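Local coordinates for protein putative nucleotide sugar epimerase/ dehydratase (Bordetella bronchiseptica, PDB 2Q1S) that binds NADH in a Rossmann fold and is probably a nucleotide-sugar epimerase or dehydratase of lipopolysaccharide O-antigen biosynthesis, at residues 229-232 against 236-239; 301-306 against 349-354. All blocks are in the same frame, centred on the assembly; numbering follows the deposited sequence.

Contact 1: 229-232 against 236-239. With NAI (1,4-dihydronicotinamide adenine dinucleotide), chain B.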
ATOM      1  N   THR A 229       4.526  22.093  -8.585  1.00 46.35           N
ATOM      2  CA  THR A 229       3.154  22.367  -9.007  1.00 46.29           C
ATOM      3  C   THR A 229       3.196  23.201 -10.296  1.00 46.17           C
ATOM      4  O   THR A 229       2.427  22.979 -11.238  1.00 46.11           O
ATOM      5  CB  THR A 229       2.364  23.140  -7.925  1.00 45.70           C
ATOM      6  OG1 THR A 229       2.016  22.259  -6.845  1.00 46.80           O
ATOM      7  CG2 THR A 229       1.064  23.756  -8.494  1.00 46.03           C
ATOM      8  N   VAL A 230       4.124  24.151 -10.327  1.00 46.34           N
ATOM      9  CA  VAL A 230       4.336  24.957 -11.544  1.00 45.97           C
ATOM     10  C   VAL A 230       5.204  24.182 -12.553  1.00 47.30           C
ATOM     11  O   VAL A 230       4.733  23.822 -13.626  1.00 47.26           O
ATOM     12  CB  VAL A 230       4.919  26.330 -11.220  1.00 47.46           C
ATOM     13  CG1 VAL A 230       5.192  27.076 -12.530  1.00 45.47           C
ATOM     14  CG2 VAL A 230       3.915  27.128 -10.380  1.00 47.21           C
ATOM     15  N   TRP A 231       6.442  23.882 -12.151  1.00 47.51           N
ATOM     16  CA  TRP A 231       7.444  23.221 -12.980  1.00 48.14           C
ATOM     17  C   TRP A 231       7.255  21.719 -12.895  1.00 49.02           C
ATOM     18  O   TRP A 231       8.022  21.007 -12.249  1.00 49.32           O
ATOM     19  CB  TRP A 231       8.849  23.657 -12.515  1.00 49.19           C
ATOM     20  CG  TRP A 231       8.952  25.165 -12.373  1.00 49.55           C
ATOM     21  CD1 TRP A 231       9.098  25.895 -11.218  1.00 49.63           C
ATOM     22  CD2 TRP A 231       8.820  26.120 -13.433  1.00 49.05           C
ATOM     23  NE1 TRP A 231       9.111  27.259 -11.512  1.00 51.69           N
ATOM     24  CE2 TRP A 231       8.952  27.421 -12.865  1.00 50.18           C
ATOM     25  CE3 TRP A 231       8.652  26.004 -14.820  1.00 49.95           C
ATOM     26  CZ2 TRP A 231       8.885  28.586 -13.641  1.00 50.69           C
ATOM     27  CZ3 TRP A 231       8.582  27.156 -15.590  1.00 49.54           C
ATOM     28  CH2 TRP A 231       8.705  28.435 -14.996  1.00 49.19           C
ATOM     29  N   ARG A 232       6.231  21.243 -13.592  1.00 49.37           N
ATOM     30  CA  ARG A 232       5.738  19.869 -13.434  1.00 49.37           C
ATOM     31  C   ARG A 232       6.709  18.798 -13.873  1.00 49.61           C
ATOM     32  O   ARG A 232       6.822  17.752 -13.222  1.00 51.32           O
ATOM     33  CB  ARG A 232       4.456  19.667 -14.234  1.00 49.99           C
ATOM     34  CG  ARG A 232       3.248  20.373 -13.684  1.00 49.46           C
ATOM     35  CD  ARG A 232       2.108  20.225 -14.687  1.00 46.30           C
ATOM     36  NE  ARG A 232       1.713  18.851 -15.054  1.00 46.24           N
ATOM     37  CZ  ARG A 232       0.551  18.298 -14.716  1.00 45.27           C
ATOM     38  NH1 ARG A 232      -0.281  18.978 -13.912  1.00 45.81           N
ATOM     39  NH2 ARG A 232       0.188  17.114 -15.209  1.00 47.88           N
ATOM     40  N   PRO A 236       7.781  20.255 -20.501  1.00 46.76           N
ATOM     41  CA  PRO A 236       7.032  21.511 -20.531  1.00 46.57           C
ATOM     42  C   PRO A 236       7.780  22.706 -19.899  1.00 46.98           C
ATOM     43  O   PRO A 236       7.578  23.858 -20.317  1.00 46.92           O
ATOM     44  CB  PRO A 236       5.733  21.174 -19.796  1.00 45.80           C
ATOM     45  CG  PRO A 236       6.106  20.039 -18.894  1.00 44.75           C
ATOM     46  CD  PRO A 236       7.056  19.229 -19.738  1.00 45.93           C
ATOM     47  N   THR A 237       8.651  22.407 -18.931  1.00 47.32           N
ATOM     48  CA  THR A 237       9.499  23.455 -18.350  1.00 47.92           C
ATOM     49  C   THR A 237      10.436  24.022 -19.396  1.00 48.02           C
ATOM     50  O   THR A 237      10.505  25.244 -19.569  1.00 48.03           O
ATOM     51  CB  THR A 237      10.290  22.931 -17.145  1.00 48.43           C
ATOM     52  OG1 THR A 237       9.376  22.653 -16.091  1.00 47.43           O
ATOM     53  CG2 THR A 237      11.260  23.984 -16.632  1.00 48.10           C
ATOM     54  N   PHE A 238      11.149  23.133 -20.088  1.00 47.92           N
ATOM     55  CA  PHE A 238      12.092  23.557 -21.127  1.00 47.96           C
ATOM     56  C   PHE A 238      11.408  24.275 -22.282  1.00 47.72           C
ATOM     57  O   PHE A 238      11.930  25.274 -22.775  1.00 47.19           O
ATOM     58  CB  PHE A 238      12.886  22.371 -21.672  1.00 49.06           C
ATOM     59  CG  PHE A 238      14.012  21.914 -20.788  1.00 49.82           C
ATOM     60  CD1 PHE A 238      14.233  22.477 -19.528  1.00 48.64           C
ATOM     61  CD2 PHE A 238      14.873  20.927 -21.245  1.00 50.57           C
ATOM     62  CE1 PHE A 238      15.287  22.038 -18.730  1.00 52.71           C
ATOM     63  CE2 PHE A 238      15.920  20.466 -20.451  1.00 52.06           C
ATOM     64  CZ  PHE A 238      16.135  21.027 -19.189  1.00 52.31           C
ATOM     65  N   ILE A 239      10.253  23.773 -22.714  1.00 47.47           N
ATOM     66  CA  ILE A 239       9.506  24.393 -23.823  1.00 47.55           C
ATOM     67  C   ILE A 239       9.072  25.804 -23.440  1.00 47.98           C
ATOM     68  O   ILE A 239       9.234  26.772 -24.214  1.00 48.17           O
ATOM     69  CB  ILE A 239       8.307  23.525 -24.274  1.00 48.29           C
ATOM     70  CG1 ILE A 239       8.831  22.268 -24.976  1.00 45.83           C
ATOM     71  CG2 ILE A 239       7.376  24.305 -25.206  1.00 48.27           C
ATOM     72  CD1 ILE A 239       7.751  21.236 -25.317  1.00 48.61           C
TER
HETATM   73  PA  NAI B 358      -2.261  14.691 -13.949  1.00 26.26           P
HETATM   74  O1A NAI B 358      -1.969  15.216 -12.590  1.00 27.38           O
HETATM   75  O2A NAI B 358      -2.412  15.689 -15.121  1.00 27.58           O
HETATM   76  O5B NAI B 358      -3.488  13.753 -13.952  1.00 24.32           O
HETATM   77  C5B NAI B 358      -4.068  13.158 -12.786  1.00 25.68           C
HETATM   78  C4B NAI B 358      -5.517  13.583 -12.626  1.00 25.86           C
HETATM   79  O4B NAI B 358      -6.034  13.001 -11.435  1.00 25.52           O
HETATM   80  C3B NAI B 358      -5.640  15.123 -12.481  1.00 27.51           C
HETATM   81  O3B NAI B 358      -6.610  15.623 -13.416  1.00 26.53           O
HETATM   82  C2B NAI B 358      -6.173  15.287 -11.064  1.00 26.06           C
HETATM   83  O2B NAI B 358      -7.055  16.423 -10.809  1.00 27.11           O
HETATM   84  C1B NAI B 358      -6.933  13.975 -10.860  1.00 24.21           C
HETATM   85  N9A NAI B 358      -7.201  13.634  -9.473  1.00 24.91           N
HETATM   86  C8A NAI B 358      -6.370  13.809  -8.401  1.00 24.42           C
HETATM   87  N7A NAI B 358      -6.963  13.328  -7.307  1.00 23.62           N
HETATM   88  C5A NAI B 358      -8.184  12.816  -7.635  1.00 25.90           C
HETATM   89  C6A NAI B 358      -9.310  12.169  -6.949  1.00 25.81           C
HETATM   90  N6A NAI B 358      -9.318  11.922  -5.634  1.00 25.19           N
HETATM   91  N1A NAI B 358     -10.411  11.787  -7.670  1.00 25.88           N
HETATM   92  C2A NAI B 358     -10.426  12.035  -9.008  1.00 25.34           C
HETATM   93  N3A NAI B 358      -9.451  12.611  -9.731  1.00 25.66           N
HETATM   94  C4A NAI B 358      -8.294  13.021  -9.101  1.00 25.41           C
HETATM   95  O3  NAI B 358      -1.017  13.735 -14.257  1.00 25.79           O
HETATM   96  PN  NAI B 358      -0.770  12.734 -15.515  1.00 27.64           P
HETATM   97  O1N NAI B 358       0.614  12.817 -15.922  1.00 29.13           O
HETATM   98  O2N NAI B 358      -1.933  12.943 -16.451  1.00 28.29           O
HETATM   99  O5D NAI B 358      -1.047  11.286 -14.800  1.00 28.03           O
HETATM  100  C5D NAI B 358      -2.075  10.391 -15.256  1.00 28.88           C
HETATM  101  C4D NAI B 358      -1.743   9.003 -14.704  1.00 26.97           C
HETATM  102  O4D NAI B 358      -0.548   8.553 -15.296  1.00 26.65           O
HETATM  103  C3D NAI B 358      -1.431   9.019 -13.207  1.00 26.52           C
HETATM  104  O3D NAI B 358      -2.038   7.854 -12.634  1.00 24.17           O
HETATM  105  C2D NAI B 358       0.065   8.971 -13.142  1.00 28.71           C
HETATM  106  O2D NAI B 358       0.525   8.382 -11.896  1.00 27.69           O
HETATM  107  C1D NAI B 358       0.405   8.095 -14.315  1.00 30.17           C
HETATM  108  N1N NAI B 358       1.742   8.278 -14.816  1.00 30.03           N
HETATM  109  C2N NAI B 358       2.122   9.393 -15.522  1.00 32.97           C
HETATM  110  C3N NAI B 358       3.417   9.525 -16.015  1.00 29.63           C
HETATM  111  C7N NAI B 358       3.861  10.763 -16.787  1.00 31.26           C
HETATM  112  O7N NAI B 358       5.005  10.801 -17.207  1.00 31.06           O
HETATM  113  N7N NAI B 358       2.935  11.735 -16.983  1.00 32.02           N
HETATM  114  C4N NAI B 358       4.354   8.471 -15.843  1.00 31.53           C
HETATM  115  C5N NAI B 358       3.915   7.312 -15.140  1.00 31.23           C
HETATM  116  C6N NAI B 358       2.603   7.236 -14.675  1.00 33.46           C
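With CG of Trp231 beside its own backbone N and anti to the carbonyl carbon (chi1 -49°), the indole is brought up to Thr237, which it meets with the edge of its six-membered ring. The threonine has OG1 beside its backbone N (chi1 -68°), and from there the hydroxyl lies near the indole plane, with OG1 3.7 Å from Trp231 CE3. The methyl CG2 of Thr237 comes to 3.8 Å from the same CE3, and the two side chains cross at about a right angle. This is packing and not a polar bond: OG1 is hydrogen-bonded to Asn233 O, one turn back, just ahead of helix 234-243. Trp231 is the centre of an inverse gamma turn, closed by a weak bond from Arg232 N to Val230 O, just before that helix in this Rossmann-fold enzyme. CG1 of Val230 sits over one indole face, and Lys241 makes a cation-pi contact with the ring. Past the turn, Arg232 runs to the cofactor. Its NH2 donates to NAI O2A at 3.0 Å (N-H...O 159°), the oxygen lying in the guanidinium plane. A salt bridge from NE to Glu216 and a bond from NH1 to Ser68 O fix the rotation of the group beside the diphosphate.

Contact 2: 301-306 against 349-354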
ATOM      1  N   ASN A 301      15.514  23.928 -28.148  1.00 62.53           N
ATOM      2  CA  ASN A 301      16.130  25.193 -28.540  1.00 63.44           C
ATOM      3  C   ASN A 301      16.099  25.375 -30.061  1.00 64.37           C
ATOM      4  O   ASN A 301      15.705  26.431 -30.561  1.00 64.63           O
ATOM      5  CB  ASN A 301      17.550  25.308 -27.972  1.00 63.10           C
ATOM      6  CG  ASN A 301      17.572  25.728 -26.493  1.00 62.56           C
ATOM      7  OD1 ASN A 301      16.558  26.160 -25.925  1.00 61.41           O
ATOM      8  ND2 ASN A 301      18.740  25.616 -25.872  1.00 60.18           N
ATOM      9  N   GLU A 302      16.454  24.321 -30.799  1.00 65.82           N
ATOM     10  CA  GLU A 302      16.513  24.419 -32.258  1.00 67.16           C
ATOM     11  C   GLU A 302      15.120  24.645 -32.880  1.00 66.85           C
ATOM     12  O   GLU A 302      14.985  25.437 -33.811  1.00 67.04           O
ATOM     13  CB  GLU A 302      17.266  23.223 -32.864  1.00 67.76           C
ATOM     14  CG  GLU A 302      16.395  22.059 -33.355  1.00 72.64           C
ATOM     15  CD  GLU A 302      15.966  22.225 -34.815  1.00 75.69           C
ATOM     16  OE1 GLU A 302      16.575  23.039 -35.538  1.00 78.24           O
ATOM     17  OE2 GLU A 302      15.007  21.534 -35.229  1.00 79.74           O
ATOM     18  N   ILE A 303      14.094  23.983 -32.342  1.00 67.01           N
ATOM     19  CA  ILE A 303      12.720  24.138 -32.838  1.00 67.54           C
ATOM     20  C   ILE A 303      12.134  25.519 -32.484  1.00 66.79           C
ATOM     21  O   ILE A 303      11.400  26.126 -33.292  1.00 67.43           O
ATOM     22  CB  ILE A 303      11.771  23.014 -32.307  1.00 67.22           C
ATOM     23  CG1 ILE A 303      12.241  21.615 -32.738  1.00 68.39           C
ATOM     24  CG2 ILE A 303      10.331  23.230 -32.783  1.00 67.71           C
ATOM     25  CD1 ILE A 303      11.577  20.443 -31.979  1.00 68.43           C
ATOM     26  N   THR A 304      12.455  26.015 -31.286  1.00 65.86           N
ATOM     27  CA  THR A 304      11.928  27.306 -30.820  1.00 64.51           C
ATOM     28  C   THR A 304      12.714  28.518 -31.298  1.00 64.23           C
ATOM     29  O   THR A 304      12.178  29.621 -31.290  1.00 64.32           O
ATOM     30  CB  THR A 304      11.816  27.390 -29.275  1.00 64.72           C
ATOM     31  OG1 THR A 304      13.099  27.156 -28.683  1.00 63.20           O
ATOM     32  CG2 THR A 304      10.806  26.371 -28.746  1.00 61.20           C
ATOM     33  N   GLY A 305      13.977  28.327 -31.688  1.00 63.59           N
ATOM     34  CA  GLY A 305      14.856  29.427 -32.072  1.00 63.11           C
ATOM     35  C   GLY A 305      15.503  30.076 -30.858  1.00 62.15           C
ATOM     36  O   GLY A 305      15.906  31.222 -30.900  1.00 62.87           O
ATOM     37  N   ASN A 306      15.595  29.323 -29.757  1.00 61.06           N
ATOM     38  CA  ASN A 306      16.244  29.842 -28.552  1.00 59.98           C
ATOM     39  C   ASN A 306      17.769  29.775 -28.708  1.00 59.10           C
ATOM     40  O   ASN A 306      18.355  28.682 -28.723  1.00 60.00           O
ATOM     41  CB  ASN A 306      15.768  29.029 -27.341  1.00 59.30           C
ATOM     42  CG  ASN A 306      16.184  29.645 -26.012  1.00 59.62           C
ATOM     43  OD1 ASN A 306      16.526  30.824 -25.927  1.00 57.08           O
ATOM     44  ND2 ASN A 306      16.142  28.823 -24.950  1.00 58.12           N
ATOM     45  N   LYS A 349       4.981  18.996 -32.235  1.00 35.60           N
ATOM     46  CA  LYS A 349       3.566  19.031 -31.902  1.00 36.72           C
ATOM     47  C   LYS A 349       3.314  19.713 -30.556  1.00 36.78           C
ATOM     48  O   LYS A 349       2.390  20.503 -30.418  1.00 37.46           O
ATOM     49  CB  LYS A 349       2.955  17.624 -31.932  1.00 37.00           C
ATOM     50  CG  LYS A 349       2.658  17.145 -33.345  1.00 38.16           C
ATOM     51  CD  LYS A 349       2.346  15.661 -33.408  1.00 40.93           C
ATOM     52  CE  LYS A 349       1.938  15.210 -34.826  1.00 41.79           C
ATOM     53  NZ  LYS A 349       2.027  13.723 -34.946  1.00 46.44           N
ATOM     54  N   THR A 350       4.129  19.370 -29.558  1.00 37.10           N
ATOM     55  CA  THR A 350       4.020  19.954 -28.221  1.00 36.83           C
ATOM     56  C   THR A 350       4.301  21.445 -28.188  1.00 36.70           C
ATOM     57  O   THR A 350       3.533  22.209 -27.593  1.00 36.89           O
ATOM     58  CB  THR A 350       4.956  19.209 -27.245  1.00 36.88           C
ATOM     59  OG1 THR A 350       4.691  17.815 -27.343  1.00 36.97           O
ATOM     60  CG2 THR A 350       4.707  19.648 -25.799  1.00 39.15           C
ATOM     61  N   ILE A 351       5.376  21.858 -28.852  1.00 35.99           N
ATOM     62  CA  ILE A 351       5.755  23.267 -28.960  1.00 36.52           C
ATOM     63  C   ILE A 351       4.660  24.043 -29.718  1.00 36.24           C
ATOM     64  O   ILE A 351       4.251  25.127 -29.307  1.00 35.87           O
ATOM     65  CB  ILE A 351       7.145  23.386 -29.628  1.00 36.45           C
ATOM     66  CG1 ILE A 351       8.234  22.811 -28.699  1.00 34.92           C
ATOM     67  CG2 ILE A 351       7.459  24.865 -30.059  1.00 34.52           C
ATOM     68  CD1 ILE A 351       9.488  22.304 -29.419  1.00 37.55           C
ATOM     69  N   GLU A 352       4.139  23.466 -30.804  1.00 36.75           N
ATOM     70  CA  GLU A 352       3.071  24.151 -31.548  1.00 37.63           C
ATOM     71  C   GLU A 352       1.900  24.432 -30.621  1.00 38.05           C
ATOM     72  O   GLU A 352       1.416  25.551 -30.548  1.00 38.66           O
ATOM     73  CB  GLU A 352       2.632  23.337 -32.772  1.00 37.43           C
ATOM     74  CG  GLU A 352       3.664  23.276 -33.858  1.00 39.30           C
ATOM     75  N   TRP A 353       1.483  23.415 -29.854  1.00 38.56           N
ATOM     76  CA  TRP A 353       0.366  23.597 -28.932  1.00 40.06           C
ATOM     77  C   TRP A 353       0.673  24.618 -27.834  1.00 39.87           C
ATOM     78  O   TRP A 353      -0.186  25.428 -27.464  1.00 39.48           O
ATOM     79  CB  TRP A 353      -0.041  22.245 -28.308  1.00 41.55           C
ATOM     80  CG  TRP A 353      -1.071  22.388 -27.216  1.00 44.49           C
ATOM     81  CD1 TRP A 353      -2.439  22.398 -27.351  1.00 47.18           C
ATOM     82  CD2 TRP A 353      -0.807  22.515 -25.809  1.00 44.71           C
ATOM     83  NE1 TRP A 353      -3.036  22.506 -26.098  1.00 47.39           N
ATOM     84  CE2 TRP A 353      -2.060  22.622 -25.148  1.00 45.33           C
ATOM     85  CE3 TRP A 353       0.372  22.568 -25.047  1.00 45.57           C
ATOM     86  CZ2 TRP A 353      -2.169  22.755 -23.739  1.00 44.89           C
ATOM     87  CZ3 TRP A 353       0.264  22.698 -23.626  1.00 45.97           C
ATOM     88  CH2 TRP A 353      -1.005  22.830 -23.012  1.00 44.94           C
ATOM     89  N   THR A 354       1.887  24.567 -27.298  1.00 40.38           N
ATOM     90  CA  THR A 354       2.283  25.487 -26.227  1.00 41.23           C
ATOM     91  C   THR A 354       2.271  26.948 -26.707  1.00 41.38           C
ATOM     92  O   THR A 354       1.771  27.841 -26.012  1.00 41.66           O
ATOM     93  CB  THR A 354       3.656  25.099 -25.646  1.00 42.45           C
ATOM     94  OG1 THR A 354       3.653  23.690 -25.372  1.00 39.67           O
ATOM     95  CG2 THR A 354       3.961  25.908 -24.363  1.00 42.72           C
TER
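Ile351 reaches from helix 343-356 to the last turn of helix 293-304 and meets Ile303 and Thr304 with two different branches. Its delta methyl goes to Ile303: CD1 of Ile351 is 3.6 Å from Ile303 CG2 and also touches Ile303 CD1, so one methyl rests against both branches of its partner. The gamma methyl serves Thr304, with CG2 of Ile351 3.9 Å from CG2 of Thr304 and the two side chains crossing at about a right angle. Thr304 can offer its methyl because OG1 stands between its backbone N and carbonyl carbon (chi1 58°). That places the hydroxyl for a hydrogen bond to Ile300 O, while CG2 turns to the isoleucine. The contact is purely apolar side-chain packing between two helices far apart in sequence, away from the cofactor, and the polar groups near it are satisfied at the end of helix 293-304. There Gly305 leaves helical geometry with positive phi, and Asn301 O accepts from both Gly305 N and Asn306 N. Asn306 ND2 adds a bond to Asn301 OD1 at 2.9 Å, approaching from above the carbonyl plane, and also reaches Met246 O. Helix 234-243 packs against Thr304 through Ala242 and Leu243, while strand 257-262 meets helix 343-356 where Phe262 touches Lys349 and Thr350.

Overall arrangement
Helix 234-243 connects the two contacts: it supplies the second segment of contact 1 and packs against both helices of contact 2. Its Ile239 lies on helix 343-356, with CD1 of Ile239 3.5 Å from Thr350 CG2; the contact centres are about 14 Å apart. Contact 1 is local, joining a loop to the helix that follows it, whereas contact 2 joins two helices separated by some forty residues. Contact 1 is mostly buried and closer to the chain's centre, about 14 Å against 21 Å. Its chemistry is mixed, an aromatic edge against a threonine at one end and, at the other, an arginine bonded to NADH. Contact 2, only partly buried and farther out, meets through aliphatic groups alone.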